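Local coordinates for ribosomal protein uL16 3-hydroxylase (Escherichia coli, PDB 4CCL) that hydroxylates an arginine of ribosomal protein uL16 at its beta carbon, using iron(II), 2-oxoglutarate and molecular oxygen, at residues 34-44 against 83-93; 282-293 against 360-371. One frame throughout, in Å; residues are numbered along the deposited sequence.

Overall arrangement
Contact 1 comes first along the chain and closes before contact 2 opens; their centres lie about 25 Å apart. In contact 1, helix 37-45 and the residues leading into it meet the turn and short helices that follow strand 79-83, beside the large antiparallel sheet of the JmjC-type oxygenase domain. Contact 2 lies in the C-terminal winged-helix domain, where the approach to helix 290-298 is fastened to helix 354-365 and strand 369-371. The two regions meet by packing, Glu-91 OE2 lying 3.9 Å from Phe-370 CZ. One contact thus belongs to the domain that carries the iron site, and the other to a domain away from it.

Contact 1: residues 34-44 against 83-93; sequences PISPDELAGLA and VQAVNHWHEPT
In the JmjC-type oxygenase domain, the start of helix 37-45 is joined to the turn beyond strand 79-83 through the imidazole of His-90, which meets Pro-34, Ile-35 and Glu-39. The ring leaves its backbone with CG anti to N (chi1 -154°) and is sandwiched: Ile-35 CG1 makes a CH-pi contact over one face, 4.0 Å from the His-90 ring centroid, while Pro-92 CD covers the opposite face. At the ring edge, in its plane, Pro-34 O lies 3.2 Å from His-90 CE1. Histidine suits this place because its nitrogens serve both segments. NE2 donates a weak, bent bond to Glu-39 OE1 (3.3 Å, 130° at the hydrogen), the carboxylate plane turned 61° from that of the ring; ND1 caps the following helix by accepting weakly from Thr-93 N, and also bonds Thr-93 OG1. Glu-39 is itself tied to its helix start, where the N-cap Ser-36 OG receives its backbone N-H. With an alanine here in place of His-90, Glu-39 OE1 would probably lose its weak donor and Thr-93 N its cap, and a gap would be likely between Ile-35 and Pro-92.

Farther along helix 37-45 the contact turns aliphatic. Leu-40 and Val-83 lie alongside each other, pointing opposite ways, with Leu-40 CD1 3.7 Å from Val-83 CG2. Val-83 CG2 also meets Ala-44 CB, at 3.9 Å, and Leu-43 CD1 rests 3.6 Å from Trp-89 CB. Met-196 and Ile-113, on neighbouring strands of the major sheet, also touch Leu-40, whose side chain is about 7 Å from that of Ser-114, a probable substrate-binding residue. Helices flanking the major sheet in this manner are consistent with the double-stranded beta-helix (cupin) core of JmjC oxygenases.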
loop_
_atom_site.group_PDB
_atom_site.type_symbol
_atom_site.label_atom_id
_atom_site.label_comp_id
_atom_site.label_asym_id
_atom_site.label_seq_id
_atom_site.Cartn_x
_atom_site.Cartn_y
_atom_site.Cartn_z
ATOM N N PRO B 34 10.678 23.227 -33.235
ATOM C CA PRO B 34 11.881 23.135 -32.402
ATOM C C PRO B 34 12.813 22.033 -32.886
ATOM O O PRO B 34 14.024 22.115 -32.688
ATOM C CB PRO B 34 11.320 22.786 -31.020
ATOM C CG PRO B 34 10.022 22.111 -31.298
ATOM C CD PRO B 34 9.471 22.775 -32.522
ATOM N N ILE B 35 12.245 21.020 -33.531
ATOM C CA ILE B 35 13.013 19.859 -33.949
ATOM C C ILE B 35 12.575 19.418 -35.350
ATOM O O ILE B 35 11.520 19.830 -35.834
ATOM C CB ILE B 35 12.871 18.713 -32.912
ATOM C CG1 ILE B 35 14.027 17.717 -33.018
ATOM C CG2 ILE B 35 11.521 18.033 -33.035
ATOM C CD1 ILE B 35 13.888 16.517 -32.104
ATOM N N SER B 36 13.391 18.591 -35.997
ATOM C CA SER B 36 13.119 18.128 -37.356
ATOM C C SER B 36 12.865 16.622 -37.328
ATOM O O SER B 36 13.300 15.943 -36.399
ATOM C CB SER B 36 14.298 18.451 -38.281
ATOM O OG SER B 36 15.249 17.398 -38.289
ATOM N N PRO B 37 12.130 16.099 -38.327
ATOM C CA PRO B 37 11.820 14.663 -38.388
ATOM C C PRO B 37 13.068 13.782 -38.317
ATOM O O PRO B 37 13.024 12.685 -37.754
ATOM C CB PRO B 37 11.155 14.514 -39.758
ATOM C CG PRO B 37 10.532 15.837 -40.011
ATOM C CD PRO B 37 11.485 16.843 -39.424
ATOM N N ASP B 38 14.165 14.272 -38.885
ATOM C CA ASP B 38 15.444 13.573 -38.845
ATOM C C ASP B 38 15.993 13.497 -37.425
ATOM O O ASP B 38 16.328 12.413 -36.935
ATOM C CB ASP B 38 16.457 14.257 -39.767
ATOM C CG ASP B 38 16.246 13.909 -41.224
ATOM O OD1 ASP B 38 15.712 12.814 -41.499
ATOM O OD2 ASP B 38 16.615 14.724 -42.094
ATOM N N GLU B 39 16.081 14.653 -36.771
ATOM C CA GLU B 39 16.564 14.729 -35.395
ATOM C C GLU B 39 15.703 13.856 -34.490
ATOM O O GLU B 39 16.197 13.243 -33.542
ATOM C CB GLU B 39 16.537 16.173 -34.885
ATOM C CG GLU B 39 17.272 17.188 -35.748
ATOM C CD GLU B 39 17.016 18.617 -35.296
ATOM O OE1 GLU B 39 17.287 18.928 -34.117
ATOM O OE2 GLU B 39 16.530 19.426 -36.115
ATOM N N LEU B 40 14.411 13.804 -34.802
ATOM C CA LEU B 40 13.462 12.993 -34.050
ATOM C C LEU B 40 13.706 11.504 -34.271
ATOM O O LEU B 40 13.597 10.709 -33.338
ATOM C CB LEU B 40 12.026 13.345 -34.448
ATOM C CG LEU B 40 10.918 12.630 -33.673
ATOM C CD1 LEU B 40 10.944 13.042 -32.211
ATOM C CD2 LEU B 40 9.558 12.915 -34.282
ATOM N N ALA B 41 14.026 11.130 -35.506
ATOM C CA ALA B 41 14.304 9.733 -35.827
ATOM C C ALA B 41 15.569 9.266 -35.109
ATOM O O ALA B 41 15.584 8.212 -34.455
ATOM C CB ALA B 41 14.436 9.549 -37.331
ATOM N N GLY B 42 16.625 10.068 -35.228
ATOM C CA GLY B 42 17.867 9.802 -34.528
ATOM C C GLY B 42 17.643 9.715 -33.032
ATOM O O GLY B 42 18.233 8.874 -32.355
ATOM N N LEU B 43 16.775 10.582 -32.517
ATOM C CA LEU B 43 16.439 10.564 -31.099
ATOM C C LEU B 43 15.695 9.281 -30.738
ATOM O O LEU B 43 15.803 8.785 -29.618
ATOM C CB LEU B 43 15.601 11.790 -30.730
ATOM C CG LEU B 43 16.008 12.541 -29.461
ATOM C CD1 LEU B 43 15.642 11.746 -28.221
ATOM C CD2 LEU B 43 17.497 12.853 -29.487
ATOM N N ALA B 44 14.943 8.749 -31.696
ATOM C CA ALA B 44 14.188 7.520 -31.484
ATOM C C ALA B 44 15.092 6.301 -31.589
ATOM O O ALA B 44 14.735 5.211 -31.142
ATOM C CB ALA B 44 13.043 7.422 -32.477
ATOM N N VAL B 83 7.322 9.698 -30.075
ATOM C CA VAL B 83 8.413 9.766 -29.111
ATOM C C VAL B 83 8.000 10.516 -27.846
ATOM O O VAL B 83 7.583 11.675 -27.906
ATOM C CB VAL B 83 9.659 10.438 -29.715
ATOM C CG1 VAL B 83 10.733 10.607 -28.651
ATOM C CG2 VAL B 83 10.183 9.625 -30.888
ATOM N N GLN B 84 8.123 9.841 -26.705
ATOM C CA GLN B 84 7.737 10.397 -25.411
ATOM C C GLN B 84 8.810 11.310 -24.826
ATOM O O GLN B 84 10.003 11.074 -25.011
ATOM C CB GLN B 84 7.466 9.265 -24.418
ATOM C CG GLN B 84 6.358 8.317 -24.829
ATOM C CD GLN B 84 4.978 8.887 -24.571
ATOM O OE1 GLN B 84 4.794 9.713 -23.677
ATOM N NE2 GLN B 84 4.001 8.452 -25.357
ATOM N N ALA B 85 8.367 12.347 -24.117
ATOM C CA ALA B 85 9.240 13.207 -23.313
ATOM C C ALA B 85 10.470 13.751 -24.045
ATOM O O ALA B 85 11.591 13.629 -23.552
ATOM C CB ALA B 85 9.663 12.481 -22.040
ATOM N N VAL B 86 10.256 14.351 -25.213
ATOM C CA VAL B 86 11.354 14.905 -26.001
ATOM C C VAL B 86 12.035 16.051 -25.252
ATOM O O VAL B 86 13.242 16.269 -25.390
ATOM C CB VAL B 86 10.860 15.387 -27.384
ATOM C CG1 VAL B 86 11.978 16.071 -28.163
ATOM C CG2 VAL B 86 10.305 14.221 -28.179
ATOM N N ASN B 87 11.264 16.751 -24.422
ATOM C CA ASN B 87 11.788 17.879 -23.657
ATOM C C ASN B 87 12.919 17.480 -22.710
ATOM O O ASN B 87 13.641 18.336 -22.195
ATOM C CB ASN B 87 10.665 18.581 -22.886
ATOM C CG ASN B 87 9.843 17.623 -22.050
ATOM O OD1 ASN B 87 9.332 16.623 -22.554
ATOM N ND2 ASN B 87 9.718 17.918 -20.763
ATOM N N HIS B 88 13.064 16.180 -22.481
ATOM C CA HIS B 88 14.179 15.661 -21.701
ATOM C C HIS B 88 15.477 15.714 -22.506
ATOM O O HIS B 88 16.507 16.168 -22.007
ATOM C CB HIS B 88 13.902 14.225 -21.235
ATOM C CG HIS B 88 12.773 14.107 -20.254
ATOM N ND1 HIS B 88 12.548 12.971 -19.513
ATOM C CD2 HIS B 88 11.806 14.990 -19.898
ATOM C CE1 HIS B 88 11.490 13.154 -18.740
ATOM N NE2 HIS B 88 11.024 14.368 -18.953
ATOM N N TRP B 89 15.425 15.237 -23.749
ATOM C CA TRP B 89 16.629 15.094 -24.565
ATOM C C TRP B 89 16.916 16.245 -25.539
ATOM O O TRP B 89 17.960 16.255 -26.192
ATOM C CB TRP B 89 16.553 13.773 -25.332
ATOM C CG TRP B 89 15.815 12.716 -24.566
ATOM C CD1 TRP B 89 14.481 12.429 -24.636
ATOM C CD2 TRP B 89 16.364 11.824 -23.600
ATOM N NE1 TRP B 89 14.169 11.406 -23.776
ATOM C CE2 TRP B 89 15.319 11.011 -23.120
ATOM C CE3 TRP B 89 17.651 11.619 -23.082
ATOM C CZ2 TRP B 89 15.501 10.022 -22.165
ATOM C CZ3 TRP B 89 17.840 10.635 -22.131
ATOM C CH2 TRP B 89 16.772 9.850 -21.681
ATOM N N HIS B 90 16.000 17.205 -25.630
ATOM C CA HIS B 90 16.138 18.323 -26.567
ATOM C C HIS B 90 15.743 19.644 -25.901
ATOM O O HIS B 90 14.603 19.800 -25.466
ATOM C CB HIS B 90 15.264 18.071 -27.804
ATOM C CG HIS B 90 15.740 18.760 -29.045
ATOM N ND1 HIS B 90 15.049 19.796 -29.636
ATOM C CD2 HIS B 90 16.828 18.544 -29.827
ATOM C CE1 HIS B 90 15.694 20.199 -30.716
ATOM N NE2 HIS B 90 16.778 19.451 -30.854
ATOM N N GLU B 91 16.676 20.590 -25.823
ATOM C CA GLU B 91 16.398 21.900 -25.212
ATOM C C GLU B 91 15.399 22.774 -25.999
ATOM O O GLU B 91 14.461 23.332 -25.407
ATOM C CB GLU B 91 17.690 22.686 -24.919
ATOM C CG GLU B 91 18.517 22.190 -23.743
ATOM C CD GLU B 91 19.639 23.157 -23.379
ATOM O OE1 GLU B 91 19.443 24.381 -23.541
ATOM O OE2 GLU B 91 20.714 22.696 -22.938
ATOM N N PRO B 92 15.604 22.917 -27.327
ATOM C CA PRO B 92 14.644 23.714 -28.102
ATOM C C PRO B 92 13.207 23.214 -27.963
ATOM O O PRO B 92 12.276 24.017 -27.963
ATOM C CB PRO B 92 15.129 23.537 -29.543
ATOM C CG PRO B 92 16.589 23.319 -29.411
ATOM C CD PRO B 92 16.752 22.502 -28.160
ATOM N N THR B 93 13.040 21.903 -27.834
ATOM C CA THR B 93 11.723 21.327 -27.609
ATOM C C THR B 93 11.237 21.693 -26.212
ATOM O O THR B 93 10.064 22.016 -26.020
ATOM C CB THR B 93 11.725 19.793 -27.796
ATOM O OG1 THR B 93 12.012 19.475 -29.164
ATOM C CG2 THR B 93 10.369 19.210 -27.430
#

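Contact 2: residues 282-293 against 360-371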
loop_
_atom_site.group_PDB
_atom_site.type_symbol
_atom_site.label_atom_id
_atom_site.label_comp_id
_atom_site.label_asym_id
_atom_site.label_seq_id
_atom_site.Cartn_x
_atom_site.Cartn_y
_atom_site.Cartn_z
ATOM N N ALA B 282 23.339 12.630 -16.072
ATOM C CA ALA B 282 24.776 12.436 -16.177
ATOM C C ALA B 282 25.508 13.273 -15.139
ATOM O O ALA B 282 25.926 14.395 -15.430
ATOM C CB ALA B 282 25.255 12.783 -17.571
ATOM N N PRO B 283 25.649 12.737 -13.916
ATOM C CA PRO B 283 26.389 13.405 -12.841
ATOM C C PRO B 283 27.769 13.814 -13.334
ATOM O O PRO B 283 28.397 13.037 -14.053
ATOM C CB PRO B 283 26.517 12.312 -11.778
ATOM C CG PRO B 283 25.348 11.427 -12.013
ATOM C CD PRO B 283 25.146 11.417 -13.501
ATOM N N PRO B 284 28.221 15.027 -12.972
ATOM C CA PRO B 284 29.511 15.557 -13.427
ATOM C C PRO B 284 30.601 14.532 -13.158
ATOM O O PRO B 284 30.650 14.015 -12.043
ATOM C CB PRO B 284 29.713 16.775 -12.527
ATOM C CG PRO B 284 28.329 17.226 -12.196
ATOM C CD PRO B 284 27.501 15.975 -12.104
ATOM N N GLU B 285 31.442 14.238 -14.149
ATOM C CA GLU B 285 32.317 13.067 -14.061
ATOM C C GLU B 285 33.246 13.106 -12.835
ATOM O O GLU B 285 33.192 12.203 -12.007
ATOM C CB GLU B 285 33.079 12.818 -15.375
ATOM N N PRO B 286 34.119 14.115 -12.713
ATOM C CA PRO B 286 34.493 14.338 -11.316
ATOM C C PRO B 286 33.383 15.124 -10.630
ATOM O O PRO B 286 32.758 15.946 -11.289
ATOM C CB PRO B 286 35.772 15.160 -11.421
ATOM C CG PRO B 286 35.636 15.898 -12.697
ATOM C CD PRO B 286 34.879 14.989 -13.634
ATOM N N PRO B 287 33.116 14.855 -9.345
ATOM C CA PRO B 287 32.140 15.693 -8.637
ATOM C C PRO B 287 32.657 17.113 -8.405
ATOM O O PRO B 287 33.870 17.329 -8.392
ATOM C CB PRO B 287 31.965 14.968 -7.301
ATOM C CG PRO B 287 32.304 13.549 -7.604
ATOM C CD PRO B 287 33.418 13.616 -8.608
ATOM N N TYR B 288 31.742 18.063 -8.231
ATOM C CA TYR B 288 32.107 19.449 -7.950
ATOM C C TYR B 288 32.433 19.656 -6.478
ATOM O O TYR B 288 31.799 19.069 -5.601
ATOM C CB TYR B 288 30.963 20.398 -8.316
ATOM C CG TYR B 288 30.865 20.785 -9.774
ATOM C CD1 TYR B 288 30.374 19.897 -10.719
ATOM C CD2 TYR B 288 31.245 22.051 -10.200
ATOM C CE1 TYR B 288 30.274 20.254 -12.052
ATOM C CE2 TYR B 288 31.146 22.419 -11.528
ATOM C CZ TYR B 288 30.661 21.517 -12.450
ATOM O OH TYR B 288 30.563 21.879 -13.775
ATOM N N GLN B 289 33.433 20.488 -6.216
ATOM C CA GLN B 289 33.635 21.040 -4.884
ATOM C C GLN B 289 32.872 22.360 -4.795
ATOM O O GLN B 289 32.814 23.104 -5.771
ATOM C CB GLN B 289 35.123 21.229 -4.583
ATOM C CG GLN B 289 35.866 19.925 -4.331
ATOM C CD GLN B 289 35.264 19.121 -3.192
ATOM O OE1 GLN B 289 35.049 17.916 -3.315
ATOM N NE2 GLN B 289 34.992 19.787 -2.074
ATOM N N PRO B 290 32.260 22.641 -3.635
ATOM C CA PRO B 290 31.369 23.794 -3.439
ATOM C C PRO B 290 31.932 25.129 -3.936
ATOM O O PRO B 290 31.196 25.934 -4.522
ATOM C CB PRO B 290 31.201 23.838 -1.920
ATOM C CG PRO B 290 31.337 22.419 -1.501
ATOM C CD PRO B 290 32.367 21.818 -2.415
ATOM N N ASP B 291 33.224 25.355 -3.727
ATOM C CA ASP B 291 33.808 26.647 -4.065
ATOM C C ASP B 291 34.099 26.835 -5.555
ATOM O O ASP B 291 34.303 27.960 -5.996
ATOM C CB ASP B 291 35.048 26.955 -3.213
ATOM C CG ASP B 291 36.235 26.083 -3.564
ATOM O OD1 ASP B 291 36.024 24.959 -4.065
ATOM O OD2 ASP B 291 37.381 26.523 -3.331
ATOM N N GLU B 292 34.130 25.757 -6.334
ATOM C CA GLU B 292 34.229 25.946 -7.780
ATOM C C GLU B 292 32.855 26.178 -8.398
ATOM O O GLU B 292 32.748 26.660 -9.519
ATOM C CB GLU B 292 35.008 24.823 -8.489
ATOM C CG GLU B 292 34.452 23.420 -8.350
ATOM C CD GLU B 292 35.496 22.449 -7.831
ATOM O OE1 GLU B 292 36.364 22.886 -7.048
ATOM O OE2 GLU B 292 35.455 21.258 -8.207
ATOM N N ILE B 293 31.807 25.849 -7.648
ATOM C CA ILE B 293 30.448 26.231 -8.015
ATOM C C ILE B 293 30.218 27.693 -7.658
ATOM O O ILE B 293 29.685 28.469 -8.465
ATOM C CB ILE B 293 29.407 25.339 -7.321
ATOM C CG1 ILE B 293 29.379 23.967 -7.991
ATOM C CG2 ILE B 293 28.027 25.979 -7.381
ATOM C CD1 ILE B 293 28.571 22.948 -7.255
ATOM N N LEU B 360 23.482 22.900 -2.847
ATOM C CA LEU B 360 23.518 23.231 -4.266
ATOM C C LEU B 360 24.538 22.352 -4.978
ATOM O O LEU B 360 24.290 21.848 -6.077
ATOM C CB LEU B 360 23.873 24.709 -4.445
ATOM C CG LEU B 360 23.940 25.268 -5.867
ATOM C CD1 LEU B 360 22.653 24.970 -6.618
ATOM C CD2 LEU B 360 24.211 26.764 -5.837
ATOM N N ALA B 361 25.681 22.163 -4.325
ATOM C CA ALA B 361 26.722 21.280 -4.832
ATOM C C ALA B 361 26.217 19.853 -5.001
ATOM O O ALA B 361 26.523 19.197 -5.994
ATOM C CB ALA B 361 27.946 21.311 -3.922
ATOM N N ALA B 362 25.434 19.382 -4.036
ATOM C CA ALA B 362 24.880 18.035 -4.099
ATOM C C ALA B 362 23.855 17.917 -5.223
ATOM O O ALA B 362 23.736 16.870 -5.855
ATOM C CB ALA B 362 24.256 17.649 -2.766
ATOM N N LEU B 363 23.116 18.996 -5.464
ATOM C CA LEU B 363 22.112 19.022 -6.524
ATOM C C LEU B 363 22.761 19.006 -7.906
ATOM O O LEU B 363 22.301 18.304 -8.808
ATOM C CB LEU B 363 21.197 20.243 -6.377
ATOM C CG LEU B 363 20.221 20.233 -5.197
ATOM C CD1 LEU B 363 19.514 21.576 -5.069
ATOM C CD2 LEU B 363 19.209 19.102 -5.338
ATOM N N VAL B 364 23.830 19.779 -8.068
ATOM C CA VAL B 364 24.559 19.801 -9.333
ATOM C C VAL B 364 25.280 18.473 -9.581
ATOM O O VAL B 364 25.203 17.910 -10.672
ATOM C CB VAL B 364 25.558 20.975 -9.397
ATOM C CG1 VAL B 364 26.400 20.897 -10.661
ATOM C CG2 VAL B 364 24.816 22.303 -9.334
ATOM N N ASN B 365 25.965 17.971 -8.556
ATOM C CA ASN B 365 26.648 16.682 -8.641
ATOM C C ASN B 365 25.692 15.518 -8.912
ATOM O O ASN B 365 26.103 14.470 -9.404
ATOM C CB ASN B 365 27.460 16.414 -7.370
ATOM C CG ASN B 365 28.638 17.355 -7.225
ATOM O OD1 ASN B 365 29.141 17.885 -8.212
ATOM N ND2 ASN B 365 29.086 17.566 -5.991
ATOM N N SER B 366 24.417 15.714 -8.590
ATOM C CA SER B 366 23.389 14.709 -8.848
ATOM C C SER B 366 22.981 14.711 -10.318
ATOM O O SER B 366 22.396 13.745 -10.811
ATOM C CB SER B 366 22.159 14.964 -7.971
ATOM O OG SER B 366 21.996 13.944 -7.002
ATOM N N GLY B 367 23.290 15.806 -11.007
ATOM C CA GLY B 367 22.971 15.954 -12.416
ATOM C C GLY B 367 21.727 16.789 -12.659
ATOM O O GLY B 367 21.322 17.003 -13.802
ATOM N N TYR B 368 21.127 17.277 -11.579
ATOM C CA TYR B 368 19.847 17.973 -11.663
ATOM C C TYR B 368 19.989 19.382 -12.244
ATOM O O TYR B 368 19.049 19.918 -12.831
ATOM C CB TYR B 368 19.164 18.006 -10.291
ATOM C CG TYR B 368 18.816 16.639 -9.732
ATOM C CD1 TYR B 368 18.880 15.500 -10.526
ATOM C CD2 TYR B 368 18.412 16.490 -8.412
ATOM C CE1 TYR B 368 18.561 14.255 -10.019
ATOM C CE2 TYR B 368 18.089 15.246 -7.898
ATOM C CZ TYR B 368 18.166 14.135 -8.705
ATOM O OH TYR B 368 17.846 12.900 -8.193
ATOM N N TRP B 369 21.169 19.972 -12.080
ATOM C CA TRP B 369 21.495 21.251 -12.706
ATOM C C TRP B 369 22.890 21.166 -13.324
ATOM O O TRP B 369 23.750 20.452 -12.814
ATOM C CB TRP B 369 21.447 22.385 -11.680
ATOM C CG TRP B 369 20.080 22.939 -11.421
ATOM C CD1 TRP B 369 19.514 24.034 -12.009
ATOM C CD2 TRP B 369 19.114 22.440 -10.497
ATOM N NE1 TRP B 369 18.252 24.243 -11.512
ATOM C CE2 TRP B 369 17.977 23.268 -10.575
ATOM C CE3 TRP B 369 19.088 21.362 -9.601
ATOM C CZ2 TRP B 369 16.838 23.067 -9.807
ATOM C CZ3 TRP B 369 17.955 21.155 -8.837
ATOM C CH2 TRP B 369 16.847 22.004 -8.943
ATOM N N PHE B 370 23.115 21.879 -14.424
ATOM C CA PHE B 370 24.438 21.885 -15.054
ATOM C C PHE B 370 24.826 23.259 -15.607
ATOM O O PHE B 370 23.966 24.107 -15.829
ATOM C CB PHE B 370 24.542 20.805 -16.136
ATOM C CG PHE B 370 23.624 21.018 -17.312
ATOM C CD1 PHE B 370 22.316 20.556 -17.284
ATOM C CD2 PHE B 370 24.076 21.659 -18.455
ATOM C CE1 PHE B 370 21.476 20.744 -18.366
ATOM C CE2 PHE B 370 23.242 21.849 -19.537
ATOM C CZ PHE B 370 21.940 21.391 -19.494
ATOM N N PHE B 371 26.120 23.468 -15.833
ATOM C CA PHE B 371 26.651 24.796 -16.156
ATOM C C PHE B 371 26.599 25.195 -17.627
ATOM O O PHE B 371 26.819 24.371 -18.513
ATOM C CB PHE B 371 28.079 24.938 -15.630
ATOM C CG PHE B 371 28.150 25.373 -14.202
ATOM C CD1 PHE B 371 27.611 26.586 -13.823
ATOM C CD2 PHE B 371 28.759 24.581 -13.240
ATOM C CE1 PHE B 371 27.666 27.007 -12.517
ATOM C CE2 PHE B 371 28.818 24.999 -11.922
ATOM C CZ PHE B 371 28.268 26.215 -11.562
HETATM O O HOH W 1 22.606 15.555 -15.825
#
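Asn-365, with CG beside its backbone N (chi1 -68°), turns its amide toward Tyr-288, whose CG also sits beside its backbone N (chi1 -82°), which brings the phenol over Val-364 and on to Phe-371. This joins the proline-rich approach to helix 290-298 with the last helix and strand of the winged-helix domain. Asparagine suits the place because its amide can pair with one residue's backbone at both ends: Tyr-288 N donates to Asn-365 OD1 (2.6 Å) from 35° above the carbonyl plane, and Asn-365 ND2 donates to Tyr-288 O (3.1 Å) on a lone pair. Val-364 CG1 lies over one face of the tyrosine ring, near the rim, whereas Tyr-288 OH reaches the edge of Phe-371, 3.3 Å from CD2. Ile-293 sends CD1 to within 3.8 Å of Ala-361 CB, alanine being small enough to let it close in, and CG1 toward Phe-371 CE2. Pro-284 CD rests on Val-364 O. Gly-367, the first residue to leave helical angles, forms a Schellman motif; a side chain at its positive phi would press on the preceding carbonyl O, and Pro-283 packs beside it. One water accepts from Ala-282 N and donates to Gly-367 O at 2.8 Å.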